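RimK-related lysine biosynthesis protein (Thermococcus kodakarensis, PDB 5K2M) binds ADP and magnesium in an ATP-grasp fold and probably acts as an ATP-dependent ligase of the LysX type in amino-acid biosynthesis. Local coordinates at residues A[11-16]-A[245-250]; A[172-177]-A[228-233]; A[186-191]-A[201-206]. All coordinates share one frame; numbering follows the deposited sequence.

Contact 1 (A[11-16]-A[245-250])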
loop_
_atom_site.group_PDB
_atom_site.type_symbol
_atom_site.label_atom_id
_atom_site.label_comp_id
_atom_site.label_asym_id
_atom_site.label_seq_id
_atom_site.Cartn_x
_atom_site.Cartn_y
_atom_site.Cartn_z
ATOM N N ARG A 11 23.547 45.448 1.422
ATOM C CA ARG A 11 24.291 46.453 2.188
ATOM C C ARG A 11 25.538 46.828 1.385
ATOM O O ARG A 11 25.796 46.272 0.316
ATOM C CB ARG A 11 24.699 45.910 3.577
ATOM C CG ARG A 11 23.547 45.459 4.462
ATOM C CD ARG A 11 23.986 44.543 5.606
ATOM N NE ARG A 11 24.444 43.232 5.145
ATOM C CZ ARG A 11 24.864 42.244 5.942
ATOM N NH1 ARG A 11 24.880 42.401 7.265
ATOM N NH2 ARG A 11 25.276 41.080 5.417
ATOM N N ARG A 12 26.307 47.779 1.890
ATOM C CA ARG A 12 27.536 48.173 1.229
ATOM C C ARG A 12 28.450 46.962 0.972
ATOM O O ARG A 12 29.019 46.831 -0.104
ATOM C CB ARG A 12 28.245 49.246 2.059
ATOM C CG ARG A 12 29.693 49.505 1.680
ATOM C CD ARG A 12 29.864 49.971 0.237
ATOM N NE ARG A 12 31.197 49.632 -0.261
ATOM C CZ ARG A 12 32.332 50.203 0.147
ATOM N NH1 ARG A 12 32.324 51.170 1.068
ATOM N NH2 ARG A 12 33.490 49.800 -0.371
ATOM N N GLU A 13 28.583 46.082 1.957
ATOM C CA GLU A 13 29.370 44.861 1.799
ATOM C C GLU A 13 28.967 44.055 0.549
ATOM O O GLU A 13 29.837 43.646 -0.234
ATOM C CB GLU A 13 29.271 43.972 3.044
ATOM C CG GLU A 13 30.062 44.461 4.255
ATOM C CD GLU A 13 29.276 45.387 5.183
ATOM O OE1 GLU A 13 29.709 45.555 6.346
ATOM O OE2 GLU A 13 28.238 45.954 4.763
ATOM N N GLU A 14 27.657 43.849 0.356
ATOM C CA GLU A 14 27.154 43.041 -0.769
ATOM C C GLU A 14 27.390 43.709 -2.116
ATOM O O GLU A 14 27.702 43.039 -3.106
ATOM C CB GLU A 14 25.666 42.691 -0.601
ATOM C CG GLU A 14 25.401 41.578 0.401
ATOM C CD GLU A 14 25.557 42.017 1.854
ATOM O OE1 GLU A 14 25.010 43.084 2.220
ATOM O OE2 GLU A 14 26.229 41.301 2.637
ATOM N N MET A 15 27.254 45.029 -2.160
ATOM C CA MET A 15 27.535 45.770 -3.392
ATOM C C MET A 15 29.026 45.692 -3.751
ATOM O O MET A 15 29.379 45.609 -4.920
ATOM C CB MET A 15 27.084 47.236 -3.272
ATOM C CG MET A 15 25.584 47.448 -3.029
ATOM S SD MET A 15 24.461 46.662 -4.219
ATOM C CE MET A 15 24.987 47.358 -5.788
ATOM N N ALA A 16 29.899 45.718 -2.748
ATOM C CA ALA A 16 31.328 45.583 -2.995
ATOM C C ALA A 16 31.632 44.153 -3.461
ATOM O O ALA A 16 32.393 43.944 -4.407
ATOM C CB ALA A 16 32.122 45.930 -1.742
ATOM N N ASN A 245 29.427 35.416 8.825
ATOM C CA ASN A 245 28.860 36.313 7.798
ATOM C C ASN A 245 29.358 37.722 8.045
ATOM O O ASN A 245 28.595 38.632 8.346
ATOM C CB ASN A 245 27.321 36.276 7.774
ATOM C CG ASN A 245 26.722 36.957 6.519
ATOM O OD1 ASN A 245 27.434 37.338 5.580
ATOM N ND2 ASN A 245 25.397 37.107 6.510
ATOM N N MET A 246 30.665 37.878 7.924
ATOM C CA MET A 246 31.355 39.122 8.274
ATOM C C MET A 246 30.742 40.406 7.697
ATOM O O MET A 246 30.445 40.499 6.504
ATOM C CB MET A 246 32.820 39.023 7.839
ATOM C CG MET A 246 33.028 38.770 6.352
ATOM S SD MET A 246 34.758 38.774 5.835
ATOM C CE MET A 246 35.417 37.504 6.895
ATOM N N GLU A 247 30.546 41.399 8.551
ATOM C CA GLU A 247 30.400 42.768 8.076
ATOM C C GLU A 247 31.777 43.413 8.161
ATOM O O GLU A 247 32.614 43.014 8.984
ATOM C CB GLU A 247 29.342 43.542 8.877
ATOM C CG GLU A 247 27.899 43.260 8.446
ATOM C CD GLU A 247 26.877 43.970 9.320
ATOM O OE1 GLU A 247 26.889 43.735 10.535
ATOM O OE2 GLU A 247 26.055 44.759 8.805
ATOM N N PHE A 248 32.029 44.384 7.289
ATOM C CA PHE A 248 33.364 44.970 7.172
ATOM C C PHE A 248 33.439 46.381 6.591
ATOM O O PHE A 248 34.543 46.891 6.376
ATOM C CB PHE A 248 34.266 44.025 6.351
ATOM C CG PHE A 248 33.727 43.688 4.987
ATOM C CD1 PHE A 248 33.877 44.570 3.921
ATOM C CD2 PHE A 248 33.089 42.474 4.759
ATOM C CE1 PHE A 248 33.379 44.257 2.665
ATOM C CE2 PHE A 248 32.598 42.149 3.509
ATOM C CZ PHE A 248 32.739 43.040 2.459
ATOM N N LYS A 249 32.300 47.035 6.364
ATOM C CA LYS A 249 32.324 48.320 5.684
ATOM C C LYS A 249 33.117 49.366 6.466
ATOM O O LYS A 249 33.812 50.183 5.859
ATOM C CB LYS A 249 30.915 48.831 5.354
ATOM C CG LYS A 249 30.084 49.306 6.536
ATOM C CD LYS A 249 28.705 49.750 6.071
ATOM C CE LYS A 249 27.881 50.319 7.215
ATOM N NZ LYS A 249 27.548 49.293 8.248
ATOM N N ASN A 250 33.021 49.346 7.794
ATOM C CA ASN A 250 33.799 50.282 8.610
ATOM C C ASN A 250 35.263 49.855 8.665
ATOM O O ASN A 250 36.158 50.704 8.625
ATOM C CB ASN A 250 33.226 50.424 10.027
ATOM C CG ASN A 250 31.798 50.951 10.030
ATOM O OD1 ASN A 250 31.520 52.067 9.563
ATOM N ND2 ASN A 250 30.884 50.155 10.556
HETATM O O HOH W 1 25.957 39.910 7.895
#
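Arg11, at the N-cap position of helix 12-24, reaches across to Glu247 and Asn245 in the segment that leads into helix 249-255. Its chain bends about its CG-CD bond (chi3 -69°), which leaves NE and NH2 to hold the carboxylate of Glu14, in the first turn of helix 12-24, side-on while NH1 points across the contact. There NH1 makes a salt bridge to Glu247 OE2 at 3.1 Å, and one water accepts from NH1 and donates to the backbone O of Asn245. Glu14 adds a second arginine, Arg49 of strand 45-49, to this network, and Glu247 turns its other oxygen to Trp128. Arg12 contributes only aliphatic packing, its CG lying 3.9 Å from Lys249 CB. Glu13 does the most. Its CG sits over the centre of the Phe248 ring, 3.4 Å from the centroid, a CH-pi contact, and the chain bends so that the carboxylate stands steeply to the ring. Glu13 OE1 then accepts two backbone hydrogens at the start of helix 249-255: from Phe248 N at 2.8 Å through its anti lone pair, and from Lys249 N at 3.0 Å from above the carboxylate plane. An alanine here removes the carboxylate and the CG over the ring, and would probably leave both N-H groups without their acceptor and one ring face without its cover. A distant part of the chain thus supplies the acceptor for a helix start, and those N-H groups, with the Arg11 salt bridge, probably ease the nearness of Glu247, whose OE2 lies 4.5 Å from Glu13 OE1.

Contact 2 (A[172-177]-A[228-233]). With MG (magnesium ion), chain Q; ADP (adenosine-5'-diphosphate), chain O; PO4 (phosphate ion), chain P.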
loop_
_atom_site.group_PDB
_atom_site.type_symbol
_atom_site.label_atom_id
_atom_site.label_comp_id
_atom_site.label_asym_id
_atom_site.label_seq_id
_atom_site.Cartn_x
_atom_site.Cartn_y
_atom_site.Cartn_z
ATOM N N ILE A 172 38.964 44.191 19.699
ATOM C CA ILE A 172 39.682 44.062 18.427
ATOM C C ILE A 172 38.864 43.192 17.503
ATOM O O ILE A 172 38.314 42.182 17.917
ATOM C CB ILE A 172 41.083 43.440 18.637
ATOM C CG1 ILE A 172 41.982 44.423 19.395
ATOM C CG2 ILE A 172 41.727 43.032 17.304
ATOM C CD1 ILE A 172 43.112 43.736 20.143
ATOM N N ARG A 173 38.775 43.615 16.254
ATOM C CA ARG A 173 38.105 42.857 15.233
ATOM C C ARG A 173 39.084 42.609 14.095
ATOM O O ARG A 173 39.519 43.552 13.453
ATOM C CB ARG A 173 36.899 43.650 14.749
ATOM C CG ARG A 173 36.297 43.131 13.467
ATOM C CD ARG A 173 35.780 41.709 13.626
ATOM N NE ARG A 173 34.582 41.586 12.810
ATOM C CZ ARG A 173 33.357 41.301 13.230
ATOM N NH1 ARG A 173 33.072 41.022 14.495
ATOM N NH2 ARG A 173 32.402 41.245 12.320
ATOM N N SER A 174 39.418 41.344 13.848
ATOM C CA SER A 174 40.331 40.980 12.771
ATOM C C SER A 174 39.654 40.073 11.752
ATOM O O SER A 174 38.579 39.522 12.004
ATOM C CB SER A 174 41.583 40.302 13.328
ATOM O OG SER A 174 41.258 39.078 13.961
ATOM N N TYR A 175 40.293 39.929 10.594
ATOM C CA TYR A 175 39.733 39.185 9.478
ATOM C C TYR A 175 40.779 38.237 8.934
ATOM O O TYR A 175 41.914 38.642 8.707
ATOM C CB TYR A 175 39.273 40.155 8.394
ATOM C CG TYR A 175 38.163 41.070 8.837
ATOM C CD1 TYR A 175 38.439 42.251 9.531
ATOM C CD2 TYR A 175 36.837 40.753 8.573
ATOM C CE1 TYR A 175 37.419 43.090 9.947
ATOM C CE2 TYR A 175 35.808 41.583 8.986
ATOM C CZ TYR A 175 36.100 42.742 9.672
ATOM O OH TYR A 175 35.072 43.547 10.068
ATOM N N VAL A 176 40.390 36.976 8.763
ATOM C CA VAL A 176 41.221 35.948 8.183
ATOM C C VAL A 176 40.392 35.190 7.165
ATOM O O VAL A 176 39.328 34.637 7.481
ATOM C CB VAL A 176 41.756 34.961 9.236
ATOM C CG1 VAL A 176 42.613 33.877 8.584
ATOM C CG2 VAL A 176 42.581 35.699 10.280
ATOM N N ILE A 177 40.900 35.171 5.936
ATOM C CA ILE A 177 40.202 34.599 4.795
ATOM C C ILE A 177 41.122 33.555 4.173
ATOM O O ILE A 177 42.191 33.891 3.683
ATOM C CB ILE A 177 39.818 35.695 3.787
ATOM C CG1 ILE A 177 38.813 36.647 4.456
ATOM C CG2 ILE A 177 39.245 35.071 2.517
ATOM C CD1 ILE A 177 38.253 37.757 3.584
ATOM N N ILE A 228 36.968 37.761 13.362
ATOM C CA ILE A 228 37.311 37.272 14.672
ATOM C C ILE A 228 37.284 38.439 15.656
ATOM O O ILE A 228 37.723 39.537 15.315
ATOM C CB ILE A 228 38.701 36.618 14.626
ATOM C CG1 ILE A 228 38.703 35.525 13.547
ATOM C CG2 ILE A 228 39.068 36.049 16.000
ATOM C CD1 ILE A 228 40.069 35.109 13.080
ATOM N N ASP A 229 36.731 38.200 16.850
ATOM C CA ASP A 229 36.695 39.192 17.938
ATOM C C ASP A 229 37.702 38.845 19.036
ATOM O O ASP A 229 37.633 37.763 19.613
ATOM C CB ASP A 229 35.323 39.232 18.601
ATOM C CG ASP A 229 34.214 39.673 17.662
ATOM O OD1 ASP A 229 34.376 39.589 16.429
ATOM O OD2 ASP A 229 33.155 40.092 18.180
ATOM N N ILE A 230 38.596 39.781 19.350
ATOM C CA ILE A 230 39.662 39.555 20.323
ATOM C C ILE A 230 39.581 40.598 21.451
ATOM O O ILE A 230 39.239 41.752 21.202
ATOM C CB ILE A 230 41.042 39.588 19.615
ATOM C CG1 ILE A 230 41.186 38.373 18.691
ATOM C CG2 ILE A 230 42.184 39.612 20.619
ATOM C CD1 ILE A 230 42.315 38.476 17.678
ATOM N N PHE A 231 39.866 40.177 22.686
ATOM C CA PHE A 231 39.914 41.084 23.836
ATOM C C PHE A 231 41.328 41.234 24.373
ATOM O O PHE A 231 42.049 40.246 24.523
ATOM C CB PHE A 231 39.086 40.561 25.012
ATOM C CG PHE A 231 37.619 40.354 24.726
ATOM C CD1 PHE A 231 36.997 40.911 23.622
ATOM C CD2 PHE A 231 36.852 39.608 25.619
ATOM C CE1 PHE A 231 35.652 40.724 23.406
ATOM C CE2 PHE A 231 35.502 39.413 25.406
ATOM C CZ PHE A 231 34.898 39.974 24.293
ATOM N N GLU A 232 41.708 42.469 24.686
ATOM C CA GLU A 232 42.901 42.728 25.491
ATOM C C GLU A 232 42.504 42.649 26.957
ATOM O O GLU A 232 41.482 43.209 27.351
ATOM C CB GLU A 232 43.486 44.111 25.188
ATOM C CG GLU A 232 43.945 44.277 23.744
ATOM C CD GLU A 232 43.995 45.724 23.300
ATOM O OE1 GLU A 232 42.918 46.338 23.114
ATOM O OE2 GLU A 232 45.113 46.246 23.128
ATOM N N SER A 233 43.303 41.940 27.750
ATOM C CA SER A 233 43.078 41.817 29.183
ATOM C C SER A 233 44.414 41.803 29.899
ATOM O O SER A 233 45.458 41.651 29.262
ATOM C CB SER A 233 42.320 40.526 29.494
ATOM O OG SER A 233 43.169 39.404 29.372
HETATM MG MG MG Q . 31.149 40.058 18.375
HETATM P PB ADP O . 28.103 39.340 19.392
HETATM O O1B ADP O . 29.024 40.422 18.898
HETATM O O2B ADP O . 26.723 39.825 19.766
HETATM O O3B ADP O . 28.032 38.105 18.529
HETATM P PA ADP O . 30.157 39.174 21.426
HETATM O O1A ADP O . 31.156 39.525 20.341
HETATM O O2A ADP O . 30.544 38.043 22.323
HETATM O O3A ADP O . 28.700 38.871 20.822
HETATM O "O5'" ADP O . 29.885 40.463 22.340
HETATM C "C5'" ADP O . 29.692 41.741 21.777
HETATM C "C4'" ADP O . 30.630 42.740 22.434
HETATM O "O4'" ADP O . 30.357 42.798 23.839
HETATM C "C3'" ADP O . 32.110 42.421 22.296
HETATM O "O3'" ADP O . 32.668 42.986 21.099
HETATM C "C2'" ADP O . 32.673 43.056 23.552
HETATM O "O2'" ADP O . 32.888 44.457 23.394
HETATM C "C1'" ADP O . 31.572 42.893 24.572
HETATM N N9 ADP O . 31.771 41.657 25.343
HETATM C C8 ADP O . 31.274 40.438 25.046
HETATM N N7 ADP O . 31.658 39.514 25.944
HETATM C C5 ADP O . 32.437 40.155 26.835
HETATM C C6 ADP O . 33.157 39.785 28.053
HETATM N N6 ADP O . 33.134 38.511 28.500
HETATM N N1 ADP O . 33.835 40.759 28.692
HETATM C C2 ADP O . 33.868 42.026 28.256
HETATM N N3 ADP O . 33.236 42.442 27.159
HETATM C C4 ADP O . 32.515 41.566 26.429
HETATM P P PO4 P . 29.470 40.677 15.646
HETATM O O1 PO4 P . 30.549 40.940 16.670
HETATM O O2 PO4 P . 28.548 41.876 15.487
HETATM O O3 PO4 P . 30.147 40.394 14.328
HETATM O O4 PO4 P . 28.620 39.517 16.070
HETATM O O HOH W 2 31.538 42.113 18.882
#
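Arg173 and Asp229 face each other as a non-hydrogen-bonded pair of antiparallel strands, in the sheet that carries the metal site of this ATP-grasp fold. The arginine leaves the strand with CG opposite its backbone N (chi1 166°) and bends at chi2 and chi3, which brings the guanidinium toward Asp229 and the bound phosphate ion, probably from the crystallisation liquor. Its NH1 lies 2.7 Å from Asp229 OD1, a salt bridge whose hydrogen bond is weak because the N-H is poorly aimed; the guanidinium and carboxylate planes are 34° apart. The same NH1 donates to phosphate O3 at 3.0 Å; both oxygens lie at the edge of the guanidinium, near its plane. Asp229, its CG anti to the carbonyl carbon (chi1 -63°), turns its two oxygens to different partners: OD1 takes Arg173, and OD2 binds magnesium at 2.0 Å, in a shell with two ADP oxygens, phosphate O1, a water and Glu241, and also accepts from Arg187. Phe231 lays CE2 3.5 Å from ADP C5, packing obliquely on the adenine. The opposite face, with Ile172, Ser174, Ile228 and Ile230, is largely apolar. Ile172 and Ile230 meet CB to CB at 4.0 Å, Ile228 CD1 touches Val176 CG2 at 3.8 Å, and Ser174, its hydroxyl bonded to Ser214 of helix 208-219, rests OG against Ile228 CB. Four backbone hydrogen bonds, Ile172 with Ile230 and Ser174 with Ile228, fix the register that sets acid beside base. One carboxylate thus lies between two cations, a magnesium ion and a guanidinium, consistent with a pocket for phosphate groups.

Contact 3 (A[186-191]-A[201-206])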
loop_
_atom_site.group_PDB
_atom_site.type_symbol
_atom_site.label_atom_id
_atom_site.label_comp_id
_atom_site.label_asym_id
_atom_site.label_seq_id
_atom_site.Cartn_x
_atom_site.Cartn_y
_atom_site.Cartn_z
ATOM N N TYR A 186 40.520 48.336 15.910
ATOM C CA TYR A 186 39.981 48.467 17.243
ATOM C C TYR A 186 38.537 48.943 17.074
ATOM O O TYR A 186 38.237 49.665 16.121
ATOM C CB TYR A 186 40.781 49.468 18.076
ATOM C CG TYR A 186 42.223 49.063 18.323
ATOM C CD1 TYR A 186 42.531 48.020 19.187
ATOM C CD2 TYR A 186 43.281 49.740 17.705
ATOM C CE1 TYR A 186 43.851 47.647 19.411
ATOM C CE2 TYR A 186 44.598 49.373 17.920
ATOM C CZ TYR A 186 44.875 48.331 18.776
ATOM O OH TYR A 186 46.173 47.963 18.999
ATOM N N ARG A 187 37.653 48.503 17.966
ATOM C CA ARG A 187 36.310 49.059 18.097
ATOM C C ARG A 187 36.207 49.740 19.463
ATOM O O ARG A 187 36.146 49.060 20.486
ATOM C CB ARG A 187 35.251 47.960 17.969
ATOM C CG ARG A 187 35.202 47.279 16.608
ATOM C CD ARG A 187 34.103 46.233 16.522
ATOM N NE ARG A 187 34.368 45.072 17.372
ATOM C CZ ARG A 187 33.753 43.891 17.271
ATOM N NH1 ARG A 187 32.819 43.666 16.352
ATOM N NH2 ARG A 187 34.093 42.910 18.089
ATOM N N TYR A 188 36.212 51.076 19.468
ATOM C CA TYR A 188 36.173 51.880 20.694
ATOM C C TYR A 188 34.741 52.196 21.122
ATOM O O TYR A 188 33.879 52.463 20.289
ATOM C CB TYR A 188 36.919 53.217 20.497
ATOM C CG TYR A 188 38.433 53.113 20.478
ATOM C CD1 TYR A 188 39.165 53.136 21.660
ATOM C CD2 TYR A 188 39.133 52.995 19.278
ATOM C CE1 TYR A 188 40.549 53.040 21.651
ATOM C CE2 TYR A 188 40.518 52.896 19.260
ATOM C CZ TYR A 188 41.218 52.923 20.451
ATOM O OH TYR A 188 42.585 52.832 20.447
ATOM N N SER A 189 34.510 52.210 22.429
ATOM C CA SER A 189 33.222 52.621 22.982
ATOM C C SER A 189 33.404 52.979 24.444
ATOM O O SER A 189 34.268 52.433 25.118
ATOM C CB SER A 189 32.182 51.499 22.846
ATOM O OG SER A 189 30.923 51.877 23.382
ATOM N N ASN A 190 32.599 53.911 24.933
ATOM C CA ASN A 190 32.537 54.134 26.372
ATOM C C ASN A 190 31.516 53.216 27.053
ATOM O O ASN A 190 31.372 53.257 28.260
ATOM C CB ASN A 190 32.342 55.616 26.739
ATOM C CG ASN A 190 31.316 56.319 25.875
ATOM O OD1 ASN A 190 31.513 57.477 25.483
ATOM N ND2 ASN A 190 30.211 55.631 25.573
ATOM N N HIS A 191 30.829 52.372 26.283
ATOM C CA HIS A 191 30.086 51.246 26.853
ATOM C C HIS A 191 30.932 49.972 26.689
ATOM O O HIS A 191 31.689 49.857 25.720
ATOM C CB HIS A 191 28.726 51.098 26.171
ATOM C CG HIS A 191 27.741 50.282 26.955
ATOM N ND1 HIS A 191 27.468 48.961 26.666
ATOM C CD2 HIS A 191 26.968 50.600 28.021
ATOM C CE1 HIS A 191 26.564 48.503 27.514
ATOM N NE2 HIS A 191 26.243 49.477 28.346
ATOM N N LYS A 201 33.201 52.523 17.312
ATOM C CA LYS A 201 33.938 53.336 16.341
ATOM C C LYS A 201 35.225 52.633 15.896
ATOM O O LYS A 201 36.050 52.247 16.737
ATOM C CB LYS A 201 34.292 54.690 16.963
ATOM C CG LYS A 201 33.093 55.594 17.228
ATOM C CD LYS A 201 33.314 56.498 18.436
ATOM C CE LYS A 201 33.026 55.765 19.744
ATOM N NZ LYS A 201 33.423 56.543 20.954
ATOM N N ALA A 202 35.406 52.489 14.579
ATOM C CA ALA A 202 36.534 51.718 14.027
ATOM C C ALA A 202 37.825 52.530 13.938
ATOM O O ALA A 202 37.797 53.702 13.607
ATOM C CB ALA A 202 36.175 51.160 12.664
ATOM N N GLU A 203 38.949 51.877 14.221
ATOM C CA GLU A 203 40.274 52.485 14.160
ATOM C C GLU A 203 41.242 51.374 13.721
ATOM O O GLU A 203 41.064 50.237 14.131
ATOM C CB GLU A 203 40.653 52.991 15.554
ATOM C CG GLU A 203 41.345 54.342 15.610
ATOM C CD GLU A 203 40.374 55.500 15.709
ATOM O OE1 GLU A 203 39.486 55.610 14.841
ATOM O OE2 GLU A 203 40.508 56.313 16.650
ATOM N N PRO A 204 42.267 51.685 12.893
ATOM C CA PRO A 204 43.117 50.582 12.413
ATOM C C PRO A 204 43.967 49.940 13.520
ATOM O O PRO A 204 44.418 50.632 14.431
ATOM C CB PRO A 204 44.007 51.249 11.350
ATOM C CG PRO A 204 44.041 52.688 11.725
ATOM C CD PRO A 204 42.789 53.004 12.494
ATOM N N CYS A 205 44.139 48.622 13.454
ATOM C CA CYS A 205 44.934 47.891 14.446
ATOM C C CYS A 205 46.101 47.183 13.788
ATOM O O CYS A 205 45.902 46.344 12.908
ATOM C CB CYS A 205 44.086 46.859 15.173
ATOM S SG CYS A 205 45.069 45.797 16.256
ATOM N N SER A 206 47.307 47.493 14.250
ATOM C CA SER A 206 48.530 46.985 13.638
ATOM C C SER A 206 49.418 46.161 14.577
ATOM O O SER A 206 50.600 45.962 14.305
ATOM C CB SER A 206 49.347 48.159 13.095
ATOM O OG SER A 206 50.124 47.705 12.013
#
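The ring of Tyr186 carries Cys205 over one face, with CB in a CH-pi contact 3.9 Å from the ring centroid and 15° off its normal, and SG also above the face in a sulfur-aromatic contact. Tyr188 is approached differently: Glu203 CB comes to the edge of its ring, in plane, 3.7 Å from CE2, and Lys201 O also lies at the edge, near the plane. Both tyrosines belong to an antiparallel pairing of strand 180-188 with strand 201-204, an outermost strand of the five-stranded sheet of this ATP-grasp protein within the chain. The tyrosines, Lys201 and Glu203 line one face of the sheet, where Arg170 adds a cation-pi contact with Tyr186 and a hydrogen bond to the Tyr188 hydroxyl. With CG placed opposite the carbonyl carbon (chi1 -64°), the Tyr186 ring leans toward Cys205. Arg187 and Ala202 point to the other face, where Arg187, part of the ADP pocket, pairs with Asp171. Past the strand, Ser189 OG accepts from His191 N at 2.9 Å, an ST turn. Two pairs of backbone bonds hold the strands together, the straightest running from Tyr188 N to Lys201 O at 3.0 Å and 169°.

Contact 2 is the buried one, in the five-stranded antiparallel sheet, whereas contacts 1 and 3 are partly buried and farther from the chain's centre. Contacts 2 and 3 share that sheet, since strands 170-177 and 180-188 are neighbours in it, and they meet where Arg187 NH2 bonds Asp229 OD2. Contact 1 instead joins helix ends far apart in sequence, and the segments of contacts 2 and 3 lie within the long loop it closes; Glu247 O, probably hydrogen-bonded to Tyr175 OH, ties it to contact 2. Their chemistry follows place: carboxylates hold an arginine and a helix start in contact 1, metal and phosphate dominate contact 2, and aromatic packing marks contact 3.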